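Local coordinates for TsrE (Streptomyces laurentii, PDB 7CWW), which is probably a cyclase in thiopeptide antibiotic biosynthesis, related to the C-terminal family of lantibiotic dehydratases, at residues Ala138-Val143 with Leu337-Ile341; Tyr162-Tyr166 with Phe345-Leu351; Trp15-Glu19 with Leu45-His49. All coordinates share one frame; numbering follows the deposited sequence.

In the fold
Contacts 1 and 2 share one long helix, 331-349: it packs on helix 131-149 and, at its end and the turn beyond, on the start of helix 163-177. The centres of the two contacts are 12 Å apart. Contact 3 belongs to the small sheet of the molecule, its centre 22 Å from that of contact 1 and 34 Å from that of contact 2, which lies across the centre of the chain. A bound polyether (33O) touches contacts 1 and 2 and comes less near contact 3: the side chain of Phe338 in contact 1 is about 4 Å away, Ala164 in contact 2 touches it, and the side chain of Glu47 in contact 3 is about 7 Å off.

Contact 1 of 3, residues Ala138-Val143 with Leu337-Ile341; sequences AFDFLV and LFYLI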
loop_
_atom_site.group_PDB
_atom_site.type_symbol
_atom_site.label_atom_id
_atom_site.label_comp_id
_atom_site.label_asym_id
_atom_site.label_seq_id
_atom_site.Cartn_x
_atom_site.Cartn_y
_atom_site.Cartn_z
ATOM N N ALA A 138 -3.708 8.085 7.050
ATOM C CA ALA A 138 -3.266 7.476 5.800
ATOM C C ALA A 138 -2.699 8.522 4.853
ATOM O O ALA A 138 -1.656 8.304 4.222
ATOM C CB ALA A 138 -4.435 6.724 5.142
ATOM N N PHE A 139 -3.377 9.664 4.733
ATOM C CA PHE A 139 -2.847 10.765 3.932
ATOM C C PHE A 139 -1.430 11.115 4.375
ATOM O O PHE A 139 -0.524 11.256 3.544
ATOM C CB PHE A 139 -3.775 11.982 4.050
ATOM C CG PHE A 139 -3.401 13.146 3.149
ATOM C CD1 PHE A 139 -3.854 13.196 1.839
ATOM C CD2 PHE A 139 -2.636 14.193 3.626
ATOM C CE1 PHE A 139 -3.539 14.271 1.002
ATOM C CE2 PHE A 139 -2.313 15.282 2.802
ATOM C CZ PHE A 139 -2.763 15.316 1.489
ATOM N N ASP A 140 -1.216 11.205 5.695
ATOM C CA ASP A 140 0.097 11.568 6.226
ATOM C C ASP A 140 1.182 10.607 5.754
ATOM O O ASP A 140 2.224 11.036 5.244
ATOM C CB ASP A 140 0.065 11.592 7.754
ATOM C CG ASP A 140 -0.626 12.823 8.316
ATOM O OD1 ASP A 140 -1.011 13.720 7.532
ATOM O OD2 ASP A 140 -0.805 12.871 9.550
ATOM N N PHE A 141 0.986 9.297 5.947
ATOM C CA PHE A 141 2.119 8.426 5.647
ATOM C C PHE A 141 2.281 8.195 4.151
ATOM O O PHE A 141 3.406 7.976 3.688
ATOM C CB PHE A 141 2.041 7.115 6.458
ATOM C CG PHE A 141 1.068 6.054 5.934
ATOM C CD1 PHE A 141 1.392 5.241 4.852
ATOM C CD2 PHE A 141 -0.107 5.788 6.622
ATOM C CE1 PHE A 141 0.513 4.228 4.420
ATOM C CE2 PHE A 141 -0.997 4.780 6.190
ATOM C CZ PHE A 141 -0.677 4.008 5.086
ATOM N N LEU A 142 1.200 8.298 3.372
ATOM C CA LEU A 142 1.333 8.179 1.925
ATOM C C LEU A 142 2.117 9.356 1.347
ATOM O O LEU A 142 3.017 9.166 0.519
ATOM C CB LEU A 142 -0.049 8.080 1.272
ATOM C CG LEU A 142 -0.801 6.775 1.510
ATOM C CD1 LEU A 142 -2.184 6.910 0.897
ATOM C CD2 LEU A 142 -0.022 5.560 0.938
ATOM N N VAL A 143 1.786 10.583 1.761
ATOM C CA VAL A 143 2.531 11.743 1.254
ATOM C C VAL A 143 4.014 11.595 1.580
ATOM O O VAL A 143 4.888 11.718 0.705
ATOM C CB VAL A 143 1.956 13.051 1.831
ATOM C CG1 VAL A 143 2.919 14.202 1.601
ATOM C CG2 VAL A 143 0.586 13.376 1.207
ATOM N N LEU A 337 -7.398 8.453 -2.103
ATOM C CA LEU A 337 -6.194 9.017 -1.505
ATOM C C LEU A 337 -5.145 9.311 -2.567
ATOM O O LEU A 337 -4.548 10.393 -2.571
ATOM C CB LEU A 337 -5.639 8.076 -0.423
ATOM C CG LEU A 337 -6.410 8.077 0.912
ATOM C CD1 LEU A 337 -6.062 6.845 1.737
ATOM C CD2 LEU A 337 -6.172 9.364 1.744
ATOM N N PHE A 338 -4.925 8.380 -3.504
ATOM C CA PHE A 338 -3.892 8.624 -4.509
ATOM C C PHE A 338 -4.245 9.842 -5.350
ATOM O O PHE A 338 -3.381 10.674 -5.647
ATOM C CB PHE A 338 -3.710 7.396 -5.406
ATOM C CG PHE A 338 -3.447 6.103 -4.651
ATOM C CD1 PHE A 338 -2.780 6.106 -3.419
ATOM C CD2 PHE A 338 -3.852 4.881 -5.196
ATOM C CE1 PHE A 338 -2.544 4.911 -2.733
ATOM C CE2 PHE A 338 -3.618 3.680 -4.524
ATOM C CZ PHE A 338 -2.956 3.693 -3.297
ATOM N N TYR A 339 -5.520 9.965 -5.726
ATOM C CA TYR A 339 -5.958 11.077 -6.562
ATOM C C TYR A 339 -5.817 12.406 -5.826
ATOM O O TYR A 339 -5.313 13.386 -6.385
ATOM C CB TYR A 339 -7.408 10.857 -7.004
ATOM C CG TYR A 339 -7.917 11.973 -7.888
ATOM C CD1 TYR A 339 -7.727 11.933 -9.267
ATOM C CD2 TYR A 339 -8.564 13.072 -7.345
ATOM C CE1 TYR A 339 -8.178 12.959 -10.084
ATOM C CE2 TYR A 339 -9.010 14.104 -8.149
ATOM C CZ TYR A 339 -8.817 14.043 -9.516
ATOM O OH TYR A 339 -9.261 15.074 -10.312
ATOM N N LEU A 340 -6.288 12.458 -4.580
ATOM C CA LEU A 340 -6.209 13.683 -3.790
ATOM C C LEU A 340 -4.768 14.131 -3.597
ATOM O O LEU A 340 -4.469 15.328 -3.668
ATOM C CB LEU A 340 -6.873 13.473 -2.426
ATOM C CG LEU A 340 -8.376 13.177 -2.426
ATOM C CD1 LEU A 340 -8.847 13.016 -0.991
ATOM C CD2 LEU A 340 -9.177 14.241 -3.154
ATOM N N ILE A 341 -3.865 13.186 -3.331
ATOM C CA ILE A 341 -2.458 13.531 -3.156
ATOM C C ILE A 341 -1.877 14.091 -4.449
ATOM O O ILE A 341 -1.153 15.096 -4.442
ATOM C CB ILE A 341 -1.662 12.307 -2.678
ATOM C CG1 ILE A 341 -2.093 11.940 -1.260
ATOM C CG2 ILE A 341 -0.137 12.605 -2.753
ATOM C CD1 ILE A 341 -1.541 10.629 -0.755
#
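In the helical part of TsrE, helix 131-149 crosses helix 331-349 where Phe139, Leu142 and Val143 gather round Ile341. Ile341 illustrates how one branched side chain can serve three neighbours. Its CG1 lies anti to the carbonyl carbon (chi1 -68°), and the arm runs on extended to CD1, reaching across to the other helix. Phe139 CE1 approaches Ile341 CG1 to 3.6 Å, the two side chains passing alongside one another, pointing opposite ways; Leu142 CB meets Ile341 CD1, also at 3.6 Å, and Val143 CG2 stands 3.9 Å from Ile341 CG1. Val143 has a second task within its own helix, since its CG2 also lies above one face of the Phe139 ring, toward the rim.

The segment axes pass 10.6 Å apart and cross at -64°, a steeply inclined helix-helix crossing in which the contact is wholly apolar and buried. One turn before Ile341, Leu337 supplies the other half of the interface. Its CD1 sits 3.8 Å from Ala138 CB, while its CD2 lies at the edge of the Phe139 ring, near the ring plane. Leu142 meets Leu337 at about a right angle, with Leu142 CD1 3.9 Å from Leu337 CB. That same methyl, Leu142 CD1, comes to 4.2 Å from Phe338 CE1. Phe338 points its CB away from helix 131-149 yet swings its ring back; it also touches the bound polyether and packs edge-to-face on Tyr335. Beyond the crossing, Leu201 and Leu205 of helix 183-211 back Phe139 and Val143 respectively.

Contact 2 of 3, residues Tyr162-Tyr166 with Phe345-Leu351; sequences YKAGY and FEEEYDL
Tyr166 and Phe345 lie closest in backbone, and their side chains lie flank to flank and point opposite ways, Tyr166 CB against Phe345 CB at 3.7 Å. With CG anti to the backbone N (chi1 162°), the Tyr166 ring lies across helix 331-349, its long direction nearly perpendicular to the helix axis, and its hydroxyl reaches Glu346. Phe345 CB and Leu351 CD1 both lie on the same side of its plane, the methyl coming within 3.4 Å of Tyr166 CD2. At the far end of the ring, Tyr166 OH donates a 2.7 Å hydrogen bond to Glu346 OE2. The acceptor is met on its anti side, 21° out of the carboxylate plane, and the carboxylate stands nearly perpendicular to the ring. This bond ties down the hydroxyl while the apolar contacts hold the ring.

Phe345 turns one face to the backbone of the other helix, with Tyr166 N above it toward the rim; its CE1 is 4.0 Å from Tyr162 CD2, at the edge of the Tyr162 ring. Tyr162 and Tyr349 form an oblique aromatic pair, planes at 44°, with Tyr162 CE2 3.6 Å above the middle of the Tyr349 ring. Glu348 CG lies over the opposite face of Tyr349. The extended chain of Lys163 passes Leu351, Lys163 CD lying 3.8 Å from Leu351 CD2.

Leu351 is brought back to these partners by the turn at Asp350, whose phi is positive, and by a bond from Leu351 N to Glu346 O. These are the features of a Schellman motif, here packing a helix C-terminus against the first turn of helix 163-177, whose Ala164 lines the polyether pocket.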
loop_
_atom_site.group_PDB
_atom_site.type_symbol
_atom_site.label_atom_id
_atom_site.label_comp_id
_atom_site.label_asym_id
_atom_site.label_seq_id
_atom_site.Cartn_x
_atom_site.Cartn_y
_atom_site.Cartn_z
ATOM N N TYR A 162 10.678 15.342 -3.957
ATOM C CA TYR A 162 9.261 15.180 -3.630
ATOM C C TYR A 162 8.390 15.117 -4.881
ATOM O O TYR A 162 7.292 14.548 -4.842
ATOM C CB TYR A 162 8.795 16.329 -2.710
ATOM C CG TYR A 162 8.829 17.714 -3.356
ATOM C CD1 TYR A 162 9.943 18.539 -3.232
ATOM C CD2 TYR A 162 7.744 18.192 -4.077
ATOM C CE1 TYR A 162 9.976 19.799 -3.821
ATOM C CE2 TYR A 162 7.764 19.450 -4.669
ATOM C CZ TYR A 162 8.877 20.246 -4.543
ATOM O OH TYR A 162 8.891 21.495 -5.136
ATOM N N LYS A 163 8.838 15.707 -5.996
ATOM C CA LYS A 163 8.023 15.622 -7.208
ATOM C C LYS A 163 7.940 14.200 -7.741
ATOM O O LYS A 163 7.046 13.902 -8.538
ATOM C CB LYS A 163 8.569 16.547 -8.289
ATOM C CG LYS A 163 8.534 18.018 -7.887
ATOM C CD LYS A 163 9.131 18.904 -8.991
ATOM C CE LYS A 163 9.418 20.318 -8.469
ATOM N NZ LYS A 163 9.801 21.254 -9.584
ATOM N N ALA A 164 8.858 13.324 -7.346
ATOM C CA ALA A 164 8.722 11.918 -7.719
ATOM C C ALA A 164 7.609 11.233 -6.932
ATOM O O ALA A 164 7.070 10.214 -7.386
ATOM C CB ALA A 164 10.056 11.195 -7.517
ATOM N N GLY A 165 7.249 11.773 -5.766
ATOM C CA GLY A 165 6.057 11.290 -5.084
ATOM C C GLY A 165 4.795 11.630 -5.852
ATOM O O GLY A 165 3.908 10.790 -6.013
ATOM N N TYR A 166 4.717 12.864 -6.364
ATOM C CA TYR A 166 3.616 13.253 -7.248
ATOM C C TYR A 166 3.489 12.304 -8.435
ATOM O O TYR A 166 2.410 11.768 -8.701
ATOM C CB TYR A 166 3.828 14.685 -7.737
ATOM C CG TYR A 166 3.032 15.078 -8.964
ATOM C CD1 TYR A 166 1.638 15.028 -8.970
ATOM C CD2 TYR A 166 3.676 15.534 -10.104
ATOM C CE1 TYR A 166 0.918 15.403 -10.093
ATOM C CE2 TYR A 166 2.969 15.917 -11.224
ATOM C CZ TYR A 166 1.592 15.848 -11.217
ATOM O OH TYR A 166 0.895 16.233 -12.339
ATOM N N PHE A 345 -0.435 17.883 -4.856
ATOM C CA PHE A 345 0.932 18.151 -5.332
ATOM C C PHE A 345 0.902 19.049 -6.560
ATOM O O PHE A 345 1.641 20.035 -6.655
ATOM C CB PHE A 345 1.632 16.839 -5.703
ATOM C CG PHE A 345 2.463 16.226 -4.612
ATOM C CD1 PHE A 345 3.539 16.904 -4.062
ATOM C CD2 PHE A 345 2.201 14.927 -4.188
ATOM C CE1 PHE A 345 4.329 16.307 -3.083
ATOM C CE2 PHE A 345 2.977 14.318 -3.215
ATOM C CZ PHE A 345 4.049 15.016 -2.656
ATOM N N GLU A 346 0.055 18.694 -7.533
ATOM C CA GLU A 346 0.013 19.395 -8.810
ATOM C C GLU A 346 -0.289 20.873 -8.630
ATOM O O GLU A 346 0.370 21.728 -9.230
ATOM C CB GLU A 346 -1.043 18.746 -9.704
ATOM C CG GLU A 346 -0.865 18.966 -11.167
ATOM C CD GLU A 346 -1.923 18.210 -11.952
ATOM O OE1 GLU A 346 -2.975 18.809 -12.267
ATOM O OE2 GLU A 346 -1.717 17.000 -12.189
ATOM N N GLU A 347 -1.312 21.189 -7.836
ATOM C CA GLU A 347 -1.690 22.587 -7.645
ATOM C C GLU A 347 -0.748 23.308 -6.691
ATOM O O GLU A 347 -0.437 24.485 -6.895
ATOM C CB GLU A 347 -3.122 22.683 -7.122
ATOM C CG GLU A 347 -4.179 22.554 -8.198
ATOM C CD GLU A 347 -5.585 22.718 -7.649
ATOM O OE1 GLU A 347 -5.721 22.912 -6.418
ATOM O OE2 GLU A 347 -6.541 22.648 -8.451
ATOM N N GLU A 348 -0.300 22.636 -5.633
ATOM C CA GLU A 348 0.496 23.338 -4.638
ATOM C C GLU A 348 1.849 23.758 -5.198
ATOM O O GLU A 348 2.351 24.833 -4.848
ATOM C CB GLU A 348 0.659 22.475 -3.384
ATOM C CG GLU A 348 1.371 23.169 -2.232
ATOM C CD GLU A 348 0.661 24.430 -1.769
ATOM O OE1 GLU A 348 -0.567 24.556 -1.967
ATOM O OE2 GLU A 348 1.337 25.302 -1.209
ATOM N N TYR A 349 2.435 22.954 -6.089
ATOM C CA TYR A 349 3.751 23.245 -6.645
ATOM C C TYR A 349 3.720 23.559 -8.131
ATOM O O TYR A 349 4.791 23.666 -8.749
ATOM C CB TYR A 349 4.713 22.082 -6.386
ATOM C CG TYR A 349 4.877 21.768 -4.918
ATOM C CD1 TYR A 349 5.731 22.524 -4.116
ATOM C CD2 TYR A 349 4.165 20.727 -4.332
ATOM C CE1 TYR A 349 5.884 22.241 -2.761
ATOM C CE2 TYR A 349 4.302 20.433 -2.988
ATOM C CZ TYR A 349 5.168 21.180 -2.206
ATOM O OH TYR A 349 5.308 20.876 -0.868
ATOM N N ASP A 350 2.532 23.691 -8.725
ATOM C CA ASP A 350 2.406 24.093 -10.128
ATOM C C ASP A 350 3.156 23.122 -11.044
ATOM O O ASP A 350 3.977 23.517 -11.878
ATOM C CB ASP A 350 2.903 25.535 -10.312
ATOM C CG ASP A 350 2.567 26.099 -11.678
ATOM O OD1 ASP A 350 1.421 25.906 -12.139
ATOM O OD2 ASP A 350 3.450 26.735 -12.291
ATOM N N LEU A 351 2.883 21.834 -10.870
ATOM C CA LEU A 351 3.617 20.791 -11.573
ATOM C C LEU A 351 2.977 20.448 -12.917
ATOM O O LEU A 351 1.765 20.574 -13.107
ATOM C CB LEU A 351 3.707 19.530 -10.714
ATOM C CG LEU A 351 4.343 19.744 -9.341
ATOM C CD1 LEU A 351 4.447 18.436 -8.595
ATOM C CD2 LEU A 351 5.731 20.399 -9.524
#

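Contact 3 of 3, residues Trp15-Glu19 with Leu45-His49; sequences WSVQE and LRENH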
loop_
_atom_site.group_PDB
_atom_site.type_symbol
_atom_site.label_atom_id
_atom_site.label_comp_id
_atom_site.label_asym_id
_atom_site.label_seq_id
_atom_site.Cartn_x
_atom_site.Cartn_y
_atom_site.Cartn_z
ATOM N N TRP A 15 -15.568 -6.363 7.705
ATOM C CA TRP A 15 -14.338 -5.622 7.996
ATOM C C TRP A 15 -14.338 -5.038 9.404
ATOM O O TRP A 15 -13.315 -5.066 10.096
ATOM C CB TRP A 15 -14.137 -4.490 6.984
ATOM C CG TRP A 15 -14.077 -4.915 5.548
ATOM C CD1 TRP A 15 -15.032 -4.691 4.585
ATOM C CD2 TRP A 15 -13.006 -5.605 4.898
ATOM N NE1 TRP A 15 -14.623 -5.221 3.383
ATOM C CE2 TRP A 15 -13.377 -5.777 3.543
ATOM C CE3 TRP A 15 -11.768 -6.102 5.328
ATOM C CZ2 TRP A 15 -12.550 -6.417 2.611
ATOM C CZ3 TRP A 15 -10.943 -6.745 4.403
ATOM C CH2 TRP A 15 -11.342 -6.894 3.057
ATOM N N SER A 16 -15.460 -4.455 9.832
ATOM C CA SER A 16 -15.475 -3.802 11.140
ATOM C C SER A 16 -15.318 -4.822 12.264
ATOM O O SER A 16 -14.672 -4.541 13.282
ATOM C CB SER A 16 -16.767 -3.012 11.317
ATOM O OG SER A 16 -17.877 -3.897 11.379
ATOM N N VAL A 17 -15.897 -6.014 12.088
ATOM C CA VAL A 17 -15.775 -7.066 13.089
ATOM C C VAL A 17 -14.350 -7.611 13.123
ATOM O O VAL A 17 -13.841 -7.964 14.196
ATOM C CB VAL A 17 -16.808 -8.171 12.811
ATOM C CG1 VAL A 17 -16.694 -9.301 13.839
ATOM C CG2 VAL A 17 -18.217 -7.584 12.817
ATOM N N GLN A 18 -13.677 -7.676 11.967
ATOM C CA GLN A 18 -12.262 -8.044 11.960
ATOM C C GLN A 18 -11.462 -7.127 12.864
ATOM O O GLN A 18 -10.554 -7.572 13.572
ATOM C CB GLN A 18 -11.687 -7.975 10.545
ATOM C CG GLN A 18 -12.316 -8.953 9.557
ATOM C CD GLN A 18 -11.784 -8.706 8.176
ATOM O OE1 GLN A 18 -10.724 -8.097 8.025
ATOM N NE2 GLN A 18 -12.509 -9.165 7.154
ATOM N N GLU A 19 -11.772 -5.831 12.835
ATOM C CA GLU A 19 -11.011 -4.878 13.631
ATOM C C GLU A 19 -11.230 -5.128 15.119
ATOM O O GLU A 19 -10.267 -5.195 15.893
ATOM C CB GLU A 19 -11.415 -3.456 13.234
ATOM C CG GLU A 19 -10.710 -2.339 13.981
ATOM C CD GLU A 19 -11.115 -0.970 13.451
ATOM O OE1 GLU A 19 -11.110 -0.789 12.207
ATOM O OE2 GLU A 19 -11.473 -0.096 14.278
ATOM N N LEU A 45 -3.091 -10.323 8.125
ATOM C CA LEU A 45 -3.480 -9.692 6.874
ATOM C C LEU A 45 -4.994 -9.599 6.862
ATOM O O LEU A 45 -5.683 -10.317 7.590
ATOM C CB LEU A 45 -3.001 -10.476 5.622
ATOM C CG LEU A 45 -1.487 -10.637 5.429
ATOM C CD1 LEU A 45 -1.166 -11.530 4.207
ATOM C CD2 LEU A 45 -0.770 -9.257 5.322
ATOM N N ARG A 46 -5.515 -8.703 6.038
ATOM C CA ARG A 46 -6.950 -8.639 5.808
ATOM C C ARG A 46 -7.169 -8.748 4.312
ATOM O O ARG A 46 -6.575 -7.991 3.537
ATOM C CB ARG A 46 -7.550 -7.362 6.377
ATOM C CG ARG A 46 -7.421 -7.328 7.907
ATOM C CD ARG A 46 -7.597 -5.940 8.448
ATOM N NE ARG A 46 -9.004 -5.605 8.633
ATOM C CZ ARG A 46 -9.433 -4.391 8.959
ATOM N NH1 ARG A 46 -10.731 -4.153 9.114
ATOM N NH2 ARG A 46 -8.561 -3.420 9.143
ATOM N N GLU A 47 -7.960 -9.739 3.908
ATOM C CA GLU A 47 -8.102 -10.061 2.498
ATOM C C GLU A 47 -9.576 -10.349 2.234
ATOM O O GLU A 47 -10.421 -10.206 3.123
ATOM C CB GLU A 47 -7.190 -11.237 2.120
ATOM C CG GLU A 47 -5.740 -11.091 2.560
ATOM C CD GLU A 47 -4.875 -12.237 2.059
ATOM O OE1 GLU A 47 -4.578 -12.264 0.841
ATOM O OE2 GLU A 47 -4.503 -13.105 2.879
ATOM N N ASN A 48 -9.884 -10.803 1.022
ATOM C CA ASN A 48 -11.272 -11.018 0.629
ATOM C C ASN A 48 -11.316 -12.135 -0.399
ATOM O O ASN A 48 -10.491 -12.163 -1.313
ATOM C CB ASN A 48 -11.869 -9.727 0.054
ATOM C CG ASN A 48 -13.366 -9.816 -0.187
ATOM O OD1 ASN A 48 -13.946 -10.902 -0.231
ATOM N ND2 ASN A 48 -13.997 -8.658 -0.354
ATOM N N HIS A 49 -12.281 -13.044 -0.249
ATOM C CA HIS A 49 -12.544 -14.070 -1.254
ATOM C C HIS A 49 -14.035 -14.086 -1.556
ATOM O O HIS A 49 -14.850 -14.324 -0.653
ATOM C CB HIS A 49 -12.079 -15.457 -0.789
ATOM C CG HIS A 49 -12.160 -16.507 -1.860
ATOM N ND1 HIS A 49 -11.265 -16.572 -2.906
ATOM C CD2 HIS A 49 -13.036 -17.526 -2.052
ATOM C CE1 HIS A 49 -11.581 -17.583 -3.696
ATOM N NE2 HIS A 49 -12.650 -18.181 -3.200
#
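Arg46 reaches from its strand to the first turn of helix 15-35 and grips two oxygens there. Its NE donates to Gln18 OE1 at 3.1 Å in a nearly straight bond, 166° at the hydrogen. The amide oxygen sits in the guanidinium plane, whereas the donor is tilted 24° from the carbonyl plane of Gln18. The second bond, from Arg46 NH1 to Trp15 O, is short at 2.9 Å but bent and weak; the same carbonyl also accepts the helical N-H of Glu19. A bend at chi3 turns the guanidinium so that both oxygens lie along its edge.

The Trp15 ring lies beside the arginine stem. Arg46 CB meets the indole at its edge, 4.0 Å from Trp15 CZ3, and Glu47 O approaches Trp15 CH2 obliquely at 3.4 Å.

A second shell fixes these groups. Gln18 NE2 is held by Val13 O, which steadies the amide that presents OE1. Arg46 NH2 is bound by Arg326 O, so the guanidinium donates to three uncharged oxygens. Glu19 OE1 lies 4.6 Å from Arg46 NH1, too far for a salt bridge, and pairs instead with Arg134; its charge probably still favours the arginine.

Helix and strand run nearly antiparallel, at 154°. They belong to a split β-α-β unit: helix 15-35 connects strand 5-11 to strand 39-49, and strand 52-61 lies between the two. Trp15 and Gln18 also touch Pro53 of that central strand, while Trp15 meets Tyr325 of helix 308-326.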